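PDB 4RKR: transcriptional regulator, LacI family from Arthrobacter sp., which probably regulates transcription under the control of a sugar effector, and binds galactose between the two lobes of its periplasmic-binding-protein-like core. Local coordinates for residues V18-P23 and A73-L78; A197-M202 and G225-P230; M242-R247 and L276-V281. One frame throughout, in Å; residues are numbered along the deposited sequence.

Interaction 1: residues V18-P23 and A73-L78. With GAL (beta-D-galactopyranose), chain E.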
ATOM      1  N   VAL A  18       2.646 -15.281  14.917  1.00 24.55           N
ATOM      2  CA  VAL A  18       3.350 -14.008  14.991  1.00 36.50           C
ATOM      3  C   VAL A  18       2.443 -12.784  14.766  1.00 34.74           C
ATOM      4  O   VAL A  18       1.637 -12.736  13.838  1.00 30.18           O
ATOM      5  CB  VAL A  18       4.494 -13.968  13.966  1.00 36.78           C
ATOM      6  CG1 VAL A  18       5.300 -12.684  14.127  1.00 47.53           C
ATOM      7  CG2 VAL A  18       5.382 -15.188  14.139  1.00 43.60           C
ATOM      8  N   GLY A  19       2.610 -11.787  15.624  1.00 32.60           N
ATOM      9  CA  GLY A  19       1.927 -10.517  15.480  1.00 30.65           C
ATOM     10  C   GLY A  19       2.791  -9.478  14.801  1.00 26.67           C
ATOM     11  O   GLY A  19       3.974  -9.334  15.087  1.00 28.14           O
ATOM     12  N   LEU A  20       2.182  -8.737  13.892  1.00 23.82           N
ATOM     13  CA  LEU A  20       2.876  -7.701  13.181  1.00 17.69           C
ATOM     14  C   LEU A  20       2.163  -6.399  13.514  1.00 29.87           C
ATOM     15  O   LEU A  20       0.991  -6.210  13.177  1.00 27.83           O
ATOM     16  CB  LEU A  20       2.838  -8.016  11.691  1.00 34.49           C
ATOM     17  CG  LEU A  20       3.803  -7.291  10.761  1.00 34.54           C
ATOM     18  CD1 LEU A  20       5.250  -7.548  11.156  1.00 72.44           C
ATOM     19  CD2 LEU A  20       3.538  -7.742   9.339  1.00 73.35           C
ATOM     20  N   ALA A  21       2.854  -5.532  14.244  1.00 26.76           N
ATOM     21  CA  ALA A  21       2.331  -4.212  14.554  1.00 41.49           C
ATOM     22  C   ALA A  21       2.888  -3.167  13.581  1.00 41.43           C
ATOM     23  O   ALA A  21       4.097  -2.983  13.518  1.00 21.86           O
ATOM     24  CB  ALA A  21       2.716  -3.849  15.966  1.00 27.71           C
ATOM     25  N   ILE A  22       2.022  -2.472  12.841  1.00 25.33           N
ATOM     26  CA  ILE A  22       2.472  -1.321  12.035  1.00 54.15           C
ATOM     27  C   ILE A  22       1.647  -0.078  12.362  1.00 36.03           C
ATOM     28  O   ILE A  22       0.457  -0.176  12.642  1.00 25.63           O
ATOM     29  CB  ILE A  22       2.412  -1.595  10.527  1.00 31.76           C
ATOM     30  CG1 ILE A  22       1.076  -2.224  10.161  1.00 27.35           C
ATOM     31  CG2 ILE A  22       3.538  -2.525  10.123  1.00 52.33           C
ATOM     32  CD1 ILE A  22       0.867  -2.410   8.681  1.00 43.63           C
ATOM     33  N   PRO A  23       2.282   1.097  12.335  1.00 30.80           N
ATOM     34  CA  PRO A  23       1.624   2.339  12.763  1.00 26.89           C
ATOM     35  C   PRO A  23       0.571   2.910  11.803  1.00 21.10           C
ATOM     36  O   PRO A  23      -0.244   3.718  12.225  1.00 33.11           O
ATOM     37  CB  PRO A  23       2.791   3.315  12.906  1.00 25.05           C
ATOM     38  CG  PRO A  23       3.835   2.804  11.978  1.00 25.98           C
ATOM     39  CD  PRO A  23       3.704   1.307  12.025  1.00 23.91           C
ATOM     40  N   ALA A  73       5.015 -14.187  19.519  1.00 34.46           N
ATOM     41  CA  ALA A  73       6.061 -13.221  19.218  1.00 40.02           C
ATOM     42  C   ALA A  73       5.474 -12.041  18.459  1.00 27.03           C
ATOM     43  O   ALA A  73       4.398 -12.138  17.867  1.00 31.45           O
ATOM     44  CB  ALA A  73       7.153 -13.871  18.392  1.00 23.18           C
ATOM     45  N   VAL A  74       6.185 -10.924  18.495  1.00 30.56           N
ATOM     46  CA  VAL A  74       5.781  -9.739  17.766  1.00 24.19           C
ATOM     47  C   VAL A  74       6.950  -9.179  17.022  1.00 22.83           C
ATOM     48  O   VAL A  74       8.055  -9.069  17.557  1.00 31.71           O
ATOM     49  CB  VAL A  74       5.235  -8.628  18.687  1.00 37.43           C
ATOM     50  CG1 VAL A  74       5.076  -7.320  17.920  1.00 30.88           C
ATOM     51  CG2 VAL A  74       3.906  -9.054  19.278  1.00 36.33           C
ATOM     52  N   ILE A  75       6.686  -8.818  15.778  1.00 23.85           N
ATOM     53  CA  ILE A  75       7.601  -8.025  14.986  1.00 24.80           C
ATOM     54  C   ILE A  75       6.886  -6.705  14.703  1.00 30.05           C
ATOM     55  O   ILE A  75       5.708  -6.686  14.317  1.00 28.41           O
ATOM     56  CB  ILE A  75       7.871  -8.711  13.655  1.00 24.97           C
ATOM     57  CG1 ILE A  75       8.628 -10.010  13.890  1.00 32.02           C
ATOM     58  CG2 ILE A  75       8.616  -7.760  12.705  1.00 42.20           C
ATOM     59  CD1 ILE A  75       8.661 -10.920  12.671  1.00 34.31           C
ATOM     60  N   GLY A  76       7.570  -5.594  14.877  1.00 30.22           N
ATOM     61  CA  GLY A  76       6.874  -4.342  14.659  1.00 48.87           C
ATOM     62  C   GLY A  76       7.636  -3.052  14.749  1.00 33.93           C
ATOM     63  O   GLY A  76       8.759  -2.973  15.284  1.00 34.85           O
ATOM     64  N   TYR A  77       6.987  -2.034  14.199  1.00 34.74           N
ATOM     65  CA  TYR A  77       7.338  -0.648  14.432  1.00 27.71           C
ATOM     66  C   TYR A  77       6.446  -0.169  15.575  1.00 25.52           C
ATOM     67  O   TYR A  77       5.224  -0.144  15.435  1.00 25.62           O
ATOM     68  CB  TYR A  77       7.100   0.166  13.170  1.00 29.10           C
ATOM     69  CG  TYR A  77       8.173   0.010  12.110  1.00 30.84           C
ATOM     70  CD1 TYR A  77       8.185  -1.091  11.242  1.00 31.32           C
ATOM     71  CD2 TYR A  77       9.160   0.976  11.957  1.00 31.00           C
ATOM     72  CE1 TYR A  77       9.164  -1.220  10.266  1.00 33.65           C
ATOM     73  CE2 TYR A  77      10.144   0.856  10.988  1.00 37.66           C
ATOM     74  CZ  TYR A  77      10.134  -0.232  10.148  1.00 27.93           C
ATOM     75  OH  TYR A  77      11.115  -0.346   9.226  1.00 32.23           O
ATOM     76  N   LEU A  78       7.047   0.203  16.707  1.00 33.86           N
ATOM     77  CA  LEU A  78       6.281   0.412  17.940  1.00 34.56           C
ATOM     78  C   LEU A  78       6.167   1.846  18.400  1.00 37.45           C
ATOM     79  O   LEU A  78       5.621   2.094  19.476  1.00 29.09           O
ATOM     80  CB  LEU A  78       6.872  -0.425  19.083  1.00 30.37           C
ATOM     81  CG  LEU A  78       6.745  -1.958  18.997  1.00 45.39           C
ATOM     82  CD1 LEU A  78       6.815  -2.536  20.396  1.00 70.98           C
ATOM     83  CD2 LEU A  78       5.459  -2.431  18.327  1.00 44.61           C
TER
HETATM   84  C1  GAL E   2       9.614   5.151   9.200  1.00 30.08           C
HETATM   85  C2  GAL E   2       9.124   5.856   7.935  1.00 36.89           C
HETATM   86  C3  GAL E   2       9.058   4.882   6.761  1.00 34.92           C
HETATM   87  C4  GAL E   2      10.373   4.135   6.618  1.00 33.25           C
HETATM   88  C5  GAL E   2      10.796   3.524   7.944  1.00 38.23           C
HETATM   89  C6  GAL E   2      12.163   2.875   7.803  1.00 38.33           C
HETATM   90  O2  GAL E   2       7.815   6.377   8.194  1.00 46.42           O
HETATM   91  O3  GAL E   2       8.799   5.541   5.516  1.00 29.34           O
HETATM   92  O4  GAL E   2      11.374   5.043   6.168  1.00 23.62           O
HETATM   93  O5  GAL E   2      10.865   4.515   8.969  1.00 32.51           O
HETATM   94  O6  GAL E   2      12.368   2.008   8.920  1.00 33.23           O
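G19 and A21 bond A73, I75 and Y77 across two parallel segments, 18-23 and 73-78, through four backbone hydrogen bonds. G19 N donates to A73 O at 2.9 Å. G19 O in turn accepts from I75 N at 2.8 Å. A21 N then donates to I75 O, and A21 O receives Y77 N at 3.1 Å. G19 and A21 thus use both their N-H and C=O groups on this partner, as expected for alternate residues of a parallel pair.

Side chains sort to the two faces of the sheet. V18, L20 and I75 share one face. The CD1 branch of L20 rests on I75 CG2 at 3.7 Å. It reaches there because CG lies anti to the backbone N (chi1 -164°). CD1 of I75 meets V18 CG1 more loosely, at 4.1 Å. A21 faces the other way, and its CB touches L78 CD2 at 3.9 Å.

Farther along, P23 CD packs on Y77 CB at 3.8 Å. The phenol of Y77 runs on to the galactose, whose O6 lies at the ring edge, in plane, with Y77 OH 2.7 Å from GAL O6. Y77 OH is also hydrogen-bonded to Y29 OH. F30 and F33 meet the Y77 ring edge-to-face.

The pair belongs to the parallel beta-alpha-beta sheet of one lobe, with the sugar near the C-terminal ends of its strands. Strand 17-22 sits between strands 47-52 and 73-76, and strand 94-97 follows beyond 73-76. Helix 29-43 packs on L20, while helix 82-89 meets V74 and L78 on the opposite face.

Interaction 2: residues A197-M202 and G225-P230. With GAL (beta-D-galactopyranose), chain E.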
ATOM      1  N   ALA A 197      14.740  13.892   0.308  1.00 33.88           N
ATOM      2  CA  ALA A 197      13.482  13.795   1.016  1.00 60.62           C
ATOM      3  C   ALA A 197      13.614  12.760   2.106  1.00 35.42           C
ATOM      4  O   ALA A 197      14.310  11.751   1.932  1.00 35.67           O
ATOM      5  CB  ALA A 197      12.376  13.414   0.051  1.00 54.67           C
ATOM      6  N   PHE A 198      12.929  13.004   3.217  1.00 40.10           N
ATOM      7  CA  PHE A 198      12.878  12.056   4.335  1.00 48.51           C
ATOM      8  C   PHE A 198      12.563  10.634   3.855  1.00 39.03           C
ATOM      9  O   PHE A 198      13.240   9.675   4.224  1.00 40.12           O
ATOM     10  CB  PHE A 198      11.838  12.521   5.350  1.00 44.83           C
ATOM     11  CG  PHE A 198      11.622  11.562   6.469  1.00 33.77           C
ATOM     12  CD1 PHE A 198      12.491  11.533   7.549  1.00 41.48           C
ATOM     13  CD2 PHE A 198      10.543  10.692   6.455  1.00 44.16           C
ATOM     14  CE1 PHE A 198      12.303  10.637   8.596  1.00 42.21           C
ATOM     15  CE2 PHE A 198      10.345   9.796   7.493  1.00 45.96           C
ATOM     16  CZ  PHE A 198      11.227   9.765   8.568  1.00 28.43           C
ATOM     17  N   ASN A 199      11.560  10.503   3.000  1.00 27.59           N
ATOM     18  CA  ASN A 199      11.265   9.206   2.411  1.00 37.43           C
ATOM     19  C   ASN A 199      10.567   9.331   1.051  1.00 29.91           C
ATOM     20  O   ASN A 199      10.283  10.436   0.594  1.00 37.61           O
ATOM     21  CB  ASN A 199      10.433   8.367   3.397  1.00 34.87           C
ATOM     22  CG  ASN A 199       9.077   8.974   3.696  1.00 34.86           C
ATOM     23  OD1 ASN A 199       8.631   9.924   3.035  1.00 34.43           O
ATOM     24  ND2 ASN A 199       8.400   8.419   4.699  1.00 42.95           N
ATOM     25  N   ASP A 200      10.293   8.198   0.415  1.00 33.18           N
ATOM     26  CA  ASP A 200       9.756   8.182  -0.948  1.00 30.26           C
ATOM     27  C   ASP A 200       8.367   8.793  -1.027  1.00 33.22           C
ATOM     28  O   ASP A 200       8.044   9.480  -2.010  1.00 37.59           O
ATOM     29  CB  ASP A 200       9.746   6.756  -1.529  1.00 36.55           C
ATOM     30  CG  ASP A 200      11.140   6.232  -1.817  1.00 43.80           C
ATOM     31  OD1 ASP A 200      12.102   6.995  -1.626  1.00 38.86           O
ATOM     32  OD2 ASP A 200      11.281   5.060  -2.227  1.00 34.43           O
ATOM     33  N   LEU A 201       7.548   8.576  -0.004  1.00 34.28           N
ATOM     34  CA  LEU A 201       6.216   9.204   0.029  1.00 33.55           C
ATOM     35  C   LEU A 201       6.305  10.729  -0.056  1.00 40.97           C
ATOM     36  O   LEU A 201       5.628  11.332  -0.878  1.00 35.48           O
ATOM     37  CB  LEU A 201       5.453   8.816   1.299  1.00 31.81           C
ATOM     38  CG  LEU A 201       4.039   9.395   1.414  1.00 29.44           C
ATOM     39  CD1 LEU A 201       3.175   8.999   0.219  1.00 35.63           C
ATOM     40  CD2 LEU A 201       3.408   8.950   2.717  1.00 43.20           C
ATOM     41  N   MET A 202       7.116  11.338   0.814  1.00 31.47           N
ATOM     42  CA  MET A 202       7.286  12.792   0.832  1.00 33.24           C
ATOM     43  C   MET A 202       7.937  13.249  -0.491  1.00 45.12           C
ATOM     44  O   MET A 202       7.577  14.279  -1.059  1.00 33.18           O
ATOM     45  CB  MET A 202       8.120  13.256   2.062  1.00 24.61           C
ATOM     46  CG  MET A 202       7.504  12.946   3.437  1.00 16.29           C
ATOM     47  SD  MET A 202       8.446  13.602   4.808  1.00 15.71           S
ATOM     48  CE  MET A 202       7.722  15.219   4.911  1.00 30.80           C
ATOM     49  N   GLY A 225      14.889  10.144  -2.726  1.00 50.25           N
ATOM     50  CA  GLY A 225      14.094   9.748  -1.583  1.00 30.91           C
ATOM     51  C   GLY A 225      14.767   8.692  -0.738  1.00 45.17           C
ATOM     52  O   GLY A 225      15.987   8.506  -0.781  1.00 32.26           O
ATOM     53  N   MET A 226      13.953   8.046   0.081  1.00 24.60           N
ATOM     54  CA  MET A 226      14.388   6.930   0.889  1.00 35.63           C
ATOM     55  C   MET A 226      13.265   5.906   1.015  1.00 29.81           C
ATOM     56  O   MET A 226      12.110   6.273   1.073  1.00 27.59           O
ATOM     57  CB  MET A 226      14.845   7.428   2.257  1.00 28.16           C
ATOM     58  CG  MET A 226      15.444   6.361   3.151  1.00109.50           C
ATOM     59  SD  MET A 226      16.357   6.975   4.581  1.00 62.34           S
ATOM     60  CE  MET A 226      17.273   8.330   3.846  1.00 19.01           C
ATOM     61  N   ASP A 227      13.661   4.640   1.101  1.00 32.53           N
ATOM     62  CA  ASP A 227      12.836   3.429   1.284  1.00 41.97           C
ATOM     63  C   ASP A 227      12.748   2.455   0.115  1.00 41.39           C
ATOM     64  O   ASP A 227      12.695   1.259   0.332  1.00 42.18           O
ATOM     65  CB  ASP A 227      11.382   3.747   1.675  1.00 57.95           C
ATOM     66  CG  ASP A 227      11.256   4.434   3.011  1.00 42.72           C
ATOM     67  OD1 ASP A 227      12.256   4.556   3.722  1.00 38.51           O
ATOM     68  OD2 ASP A 227      10.142   4.853   3.347  1.00 41.70           O
ATOM     69  N   GLY A 228      12.826   2.930  -1.113  1.00 46.35           N
ATOM     70  CA  GLY A 228      12.563   2.073  -2.251  1.00 35.92           C
ATOM     71  C   GLY A 228      11.201   1.397  -2.377  1.00 37.49           C
ATOM     72  O   GLY A 228      11.127   0.256  -2.769  1.00 52.02           O
ATOM     73  N   ILE A 229      10.120   2.091  -2.066  1.00 35.87           N
ATOM     74  CA  ILE A 229       8.782   1.549  -2.313  1.00 49.31           C
ATOM     75  C   ILE A 229       8.489   1.383  -3.811  1.00 54.99           C
ATOM     76  O   ILE A 229       8.952   2.176  -4.611  1.00 38.43           O
ATOM     77  CB  ILE A 229       7.701   2.427  -1.677  1.00 29.48           C
ATOM     78  CG1 ILE A 229       7.718   3.819  -2.293  1.00 42.11           C
ATOM     79  CG2 ILE A 229       7.912   2.511  -0.182  1.00 53.67           C
ATOM     80  CD1 ILE A 229       6.710   4.766  -1.703  1.00 32.52           C
ATOM     81  N   PRO A 230       7.743   0.347  -4.193  1.00 46.95           N
ATOM     82  CA  PRO A 230       7.475   0.081  -5.627  1.00 41.24           C
ATOM     83  C   PRO A 230       6.920   1.296  -6.394  1.00 25.42           C
ATOM     84  O   PRO A 230       7.160   1.451  -7.588  1.00 45.37           O
ATOM     85  CB  PRO A 230       6.426  -1.044  -5.603  1.00 43.54           C
ATOM     86  CG  PRO A 230       6.485  -1.643  -4.236  1.00 51.31           C
ATOM     87  CD  PRO A 230       7.108  -0.644  -3.300  1.00 56.30           C
TER
HETATM   88  C1  GAL E   2       9.614   5.151   9.200  1.00 30.08           C
HETATM   89  C2  GAL E   2       9.124   5.856   7.935  1.00 36.89           C
HETATM   90  C3  GAL E   2       9.058   4.882   6.761  1.00 34.92           C
HETATM   91  C4  GAL E   2      10.373   4.135   6.618  1.00 33.25           C
HETATM   92  C5  GAL E   2      10.796   3.524   7.944  1.00 38.23           C
HETATM   93  C6  GAL E   2      12.163   2.875   7.803  1.00 38.33           C
HETATM   94  O2  GAL E   2       7.815   6.377   8.194  1.00 46.42           O
HETATM   95  O3  GAL E   2       8.799   5.541   5.516  1.00 29.34           O
HETATM   96  O4  GAL E   2      11.374   5.043   6.168  1.00 23.62           O
HETATM   97  O5  GAL E   2      10.865   4.515   8.969  1.00 32.51           O
HETATM   98  O6  GAL E   2      12.368   2.008   8.920  1.00 33.23           O
HETATM   99  O   HOH W   1      11.044   4.022  -4.570  1.00 30.56           O
HETATM  100  O   HOH W   2       7.527   6.203   1.897  1.00 29.01           O
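D200 turns its CG anti to the carbonyl carbon (chi1 -70°), which carries the carboxylate to the turn at D227-I229. There OD2 of D200 accepts from I229 N at 3.2 Å, on the anti side of the carboxylate. N199 has chi1 of 63°, with CG between the backbone N and the carbonyl carbon. With this torsion N199, the N-cap residue, accepts M202 N with OD1 at 3.0 Å while its ND2 turns to the sugar.

The main chain joins in. D200 N donates to M226 O at 2.7 Å. CB of D200 also packs on I229 CD1. Water 1 donates to both D200 OD2 and I229 O, closing a second route between the segments. Water 2 accepts from L201 N and donates to D227 OD2. The other carboxylate oxygen, D200 OD1, is hydrogen-bonded to T241 OG1. With an alanine here, I229 N, T241 OG1 and water 1 would probably lose their carboxylate partner, leaving the 228-229 loop less firmly held.

The galactose is gripped from both segments. N199 ND2 donates to GAL O3 at 3.0 Å. GAL O3 and GAL O4 donate to D227 OD2 and D227 OD1, each at 2.6 Å, a bidentate hold on neighbouring hydroxyls. R151 also bonds the sugar and makes a cation-pi contact with F198.

The contact lies at the C-terminal ends of adjacent parallel strands 194-197 and 222-225, where helix 200-212 begins. Strand 131-136 packs against F198, R151 of helix 150-162 touches N199, M226 and D227, and helix 175-188 meets L201 and M202.

Interaction 3: residues M242-R247 and L276-V281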
ATOM      1  N   MET A 242      17.401   6.085  -1.800  1.00 41.72           N
ATOM      2  CA  MET A 242      18.181   5.200  -0.955  1.00 30.22           C
ATOM      3  C   MET A 242      17.258   4.043  -0.537  1.00 48.42           C
ATOM      4  O   MET A 242      16.402   4.213   0.336  1.00 37.96           O
ATOM      5  CB  MET A 242      18.754   5.958   0.249  1.00 44.81           C
ATOM      6  CG  MET A 242      19.839   6.978  -0.095  1.00 36.99           C
ATOM      7  SD  MET A 242      21.194   6.338  -1.108  1.00 20.43           S
ATOM      8  CE  MET A 242      21.838   4.989  -0.171  1.00 32.49           C
ATOM      9  N   ALA A 243      17.429   2.885  -1.183  1.00 32.63           N
ATOM     10  CA  ALA A 243      16.457   1.791  -1.124  1.00 30.23           C
ATOM     11  C   ALA A 243      16.830   0.714  -0.128  1.00 54.79           C
ATOM     12  O   ALA A 243      17.994   0.373   0.008  1.00 57.17           O
ATOM     13  CB  ALA A 243      16.285   1.151  -2.495  1.00 35.54           C
ATOM     14  N   LEU A 244      15.813   0.176   0.542  1.00 40.79           N
ATOM     15  CA  LEU A 244      15.932  -1.007   1.381  1.00 36.78           C
ATOM     16  C   LEU A 244      15.383  -2.200   0.614  1.00 47.21           C
ATOM     17  O   LEU A 244      14.274  -2.131   0.048  1.00 40.42           O
ATOM     18  CB  LEU A 244      15.087  -0.847   2.647  1.00 44.28           C
ATOM     19  CG  LEU A 244      15.465   0.221   3.667  1.00 52.23           C
ATOM     20  CD1 LEU A 244      14.416   0.278   4.771  1.00 38.26           C
ATOM     21  CD2 LEU A 244      16.841  -0.074   4.242  1.00 58.80           C
ATOM     22  N   ASP A 245      16.138  -3.295   0.601  1.00 38.24           N
ATOM     23  CA  ASP A 245      15.624  -4.553   0.066  1.00 35.40           C
ATOM     24  C   ASP A 245      14.694  -5.150   1.132  1.00 41.59           C
ATOM     25  O   ASP A 245      15.154  -5.643   2.162  1.00 33.97           O
ATOM     26  CB  ASP A 245      16.768  -5.508  -0.268  1.00 33.68           C
ATOM     27  CG  ASP A 245      16.281  -6.828  -0.811  1.00 47.45           C
ATOM     28  OD1 ASP A 245      15.050  -6.999  -0.924  1.00 62.80           O
ATOM     29  OD2 ASP A 245      17.125  -7.693  -1.130  1.00103.35           O
ATOM     30  N   LEU A 246      13.387  -5.078   0.887  1.00 32.72           N
ATOM     31  CA  LEU A 246      12.390  -5.468   1.883  1.00 50.40           C
ATOM     32  C   LEU A 246      12.369  -6.971   2.075  1.00 33.07           C
ATOM     33  O   LEU A 246      12.016  -7.451   3.140  1.00 45.72           O
ATOM     34  CB  LEU A 246      11.008  -4.934   1.501  1.00 38.40           C
ATOM     35  CG  LEU A 246      10.957  -3.398   1.577  1.00 84.82           C
ATOM     36  CD1 LEU A 246       9.714  -2.848   0.899  1.00 72.66           C
ATOM     37  CD2 LEU A 246      11.034  -2.915   3.021  1.00 63.46           C
ATOM     38  N   ARG A 247      12.775  -7.709   1.047  1.00 40.18           N
ATOM     39  CA  ARG A 247      13.080  -9.125   1.220  1.00 47.67           C
ATOM     40  C   ARG A 247      14.086  -9.338   2.354  1.00 39.43           C
ATOM     41  O   ARG A 247      13.833 -10.119   3.267  1.00 38.01           O
ATOM     42  CB  ARG A 247      13.656  -9.735  -0.066  1.00 61.97           C
ATOM     43  CG  ARG A 247      12.621 -10.194  -1.077  1.00 91.23           C
ATOM     44  CD  ARG A 247      13.190 -11.261  -2.005  1.00104.36           C
ATOM     45  NE  ARG A 247      12.185 -12.285  -2.296  1.00129.25           N
ATOM     46  CZ  ARG A 247      12.425 -13.590  -2.438  1.00135.46           C
ATOM     47  NH1 ARG A 247      13.647 -14.092  -2.319  1.00103.33           N
ATOM     48  NH2 ARG A 247      11.418 -14.412  -2.696  1.00160.41           N
ATOM     49  N   LEU A 276      21.130  -3.062   9.176  1.00 40.39           N
ATOM     50  CA  LEU A 276      21.048  -3.173   7.731  1.00 42.18           C
ATOM     51  C   LEU A 276      21.373  -1.846   7.060  1.00 37.04           C
ATOM     52  O   LEU A 276      21.350  -0.783   7.702  1.00 33.27           O
ATOM     53  CB  LEU A 276      19.654  -3.624   7.329  1.00 48.94           C
ATOM     54  CG  LEU A 276      19.255  -4.973   7.920  1.00 36.85           C
ATOM     55  CD1 LEU A 276      17.903  -5.372   7.365  1.00 53.94           C
ATOM     56  CD2 LEU A 276      20.308  -6.034   7.624  1.00 41.77           C
ATOM     57  N   LYS A 277      21.653  -1.920   5.761  1.00 32.02           N
ATOM     58  CA  LYS A 277      22.089  -0.769   4.993  1.00 33.33           C
ATOM     59  C   LYS A 277      21.226  -0.582   3.770  1.00 39.01           C
ATOM     60  O   LYS A 277      20.796  -1.559   3.163  1.00 36.98           O
ATOM     61  CB  LYS A 277      23.554  -0.939   4.573  1.00 33.34           C
ATOM     62  CG  LYS A 277      24.545  -0.766   5.716  1.00 55.16           C
ATOM     63  CD  LYS A 277      25.954  -0.493   5.214  1.00 76.80           C
ATOM     64  CE  LYS A 277      26.924  -0.301   6.366  1.00 71.76           C
ATOM     65  NZ  LYS A 277      28.196   0.313   5.891  1.00 94.78           N
ATOM     66  N   HIS A 278      20.988   0.682   3.421  1.00 41.05           N
ATOM     67  CA  HIS A 278      20.266   1.040   2.206  1.00 36.32           C
ATOM     68  C   HIS A 278      21.231   0.933   1.041  1.00 57.99           C
ATOM     69  O   HIS A 278      22.433   1.088   1.227  1.00 36.91           O
ATOM     70  CB  HIS A 278      19.771   2.485   2.253  1.00 33.60           C
ATOM     71  CG  HIS A 278      18.799   2.772   3.356  1.00 41.51           C
ATOM     72  ND1 HIS A 278      19.188   2.969   4.663  1.00 42.65           N
ATOM     73  CD2 HIS A 278      17.458   2.951   3.333  1.00 38.71           C
ATOM     74  CE1 HIS A 278      18.125   3.226   5.402  1.00 62.36           C
ATOM     75  NE2 HIS A 278      17.063   3.221   4.620  1.00 43.89           N
ATOM     76  N   ARG A 279      20.696   0.685  -0.151  1.00 40.71           N
ATOM     77  CA  ARG A 279      21.466   0.710  -1.380  1.00 54.16           C
ATOM     78  C   ARG A 279      20.879   1.779  -2.291  1.00 66.80           C
ATOM     79  O   ARG A 279      19.651   1.899  -2.408  1.00 49.06           O
ATOM     80  CB  ARG A 279      21.411  -0.659  -2.054  1.00 49.97           C
ATOM     81  CG  ARG A 279      22.699  -1.057  -2.765  1.00115.99           C
ATOM     82  CD  ARG A 279      22.908  -2.567  -2.882  1.00116.27           C
ATOM     83  NE  ARG A 279      21.740  -3.365  -2.501  1.00 79.07           N
ATOM     84  CZ  ARG A 279      21.599  -4.038  -1.353  1.00136.55           C
ATOM     85  NH1 ARG A 279      22.551  -4.048  -0.421  1.00104.59           N
ATOM     86  NH2 ARG A 279      20.478  -4.716  -1.133  1.00 77.74           N
ATOM     87  N   LEU A 280      21.751   2.559  -2.929  1.00 43.10           N
ATOM     88  CA  LEU A 280      21.306   3.627  -3.827  1.00 65.27           C
ATOM     89  C   LEU A 280      20.838   3.025  -5.132  1.00 39.38           C
ATOM     90  O   LEU A 280      21.548   2.235  -5.749  1.00 46.89           O
ATOM     91  CB  LEU A 280      22.421   4.635  -4.104  1.00 45.91           C
ATOM     92  CG  LEU A 280      22.120   5.785  -5.076  1.00 48.43           C
ATOM     93  CD1 LEU A 280      21.046   6.732  -4.561  1.00 59.80           C
ATOM     94  CD2 LEU A 280      23.392   6.565  -5.376  1.00 56.38           C
ATOM     95  N   VAL A 281      19.632   3.398  -5.535  1.00 49.25           N
ATOM     96  CA  VAL A 281      19.042   2.924  -6.773  1.00 47.05           C
ATOM     97  C   VAL A 281      18.778   4.139  -7.628  1.00 43.44           C
ATOM     98  O   VAL A 281      17.956   4.978  -7.255  1.00 45.57           O
ATOM     99  CB  VAL A 281      17.716   2.210  -6.508  1.00 39.63           C
ATOM    100  CG1 VAL A 281      16.963   1.955  -7.820  1.00 42.35           C
ATOM    101  CG2 VAL A 281      17.978   0.926  -5.741  1.00 34.60           C
TER
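A243 and R279 form an antiparallel hydrogen-bonded pair. A243 N donates to R279 O and R279 N donates to A243 O, both at 2.7 Å. H278 CA adds a CH...O contact to A243 O at 3.2 Å. M242 and L280 are the adjoining non-hydrogen-bonded pair.

The aromatic contact joins L244 and H278. CD2 of L244 stands over one face of the H278 imidazole, 3.4 Å from the ring centroid and 19° off its normal, a CH-pi contact. L244 CD2 is offset toward the rim, 3.2 Å from H278 CD2. CG of L244 follows on the same ring, near H278 CD2 and NE2, so the end of the leucine rather than its CB makes the contact. The two side chains meet where the strands part.

Apolar contacts come next. The bend at chi2 brings M242 SD to 3.5 Å from L280 CD1, and the bend at chi3 turns CE to the L280 backbone. On the other face A243 CB touches V281 CG2 at 3.7 Å.

Charge plays a lesser part. D245 OD2 and R279 NH2 are 4.5 Å apart, too far for a salt bridge. D245 also caps the helix that follows, with OD1 accepting weakly from R247 N.

Strand 240-243 runs into helix 246-262 through residues 244-245, and strand 273-281 is broken by a bulge or short loop. These strand-to-helix and strand-to-strand passages between the lobes are consistent with the hinge of the periplasmic-binding-protein-like fold in LacI-family regulators.

Interactions 1 and 2 approach one galactose from different lobes. Y77 of interaction 1 lies at O6, while N199 and D227 of interaction 2 hold O3 and O4. Their centres are 21 Å apart and their nearest atoms about 7 Å apart. They do not touch; the galactose contacts both. Interaction 3 belongs to the segments that run between the lobes. It joins interaction 2 directly: D227 N is 2.9 Å from M242 O and G225 O is 3.0 Å from M242 N, both probable hydrogen bonds. M226 SD also packs near H278 NE2. Interaction 3 thus borders the sugar-binding segment 225-230, and its L244 side chain comes near the galactose itself.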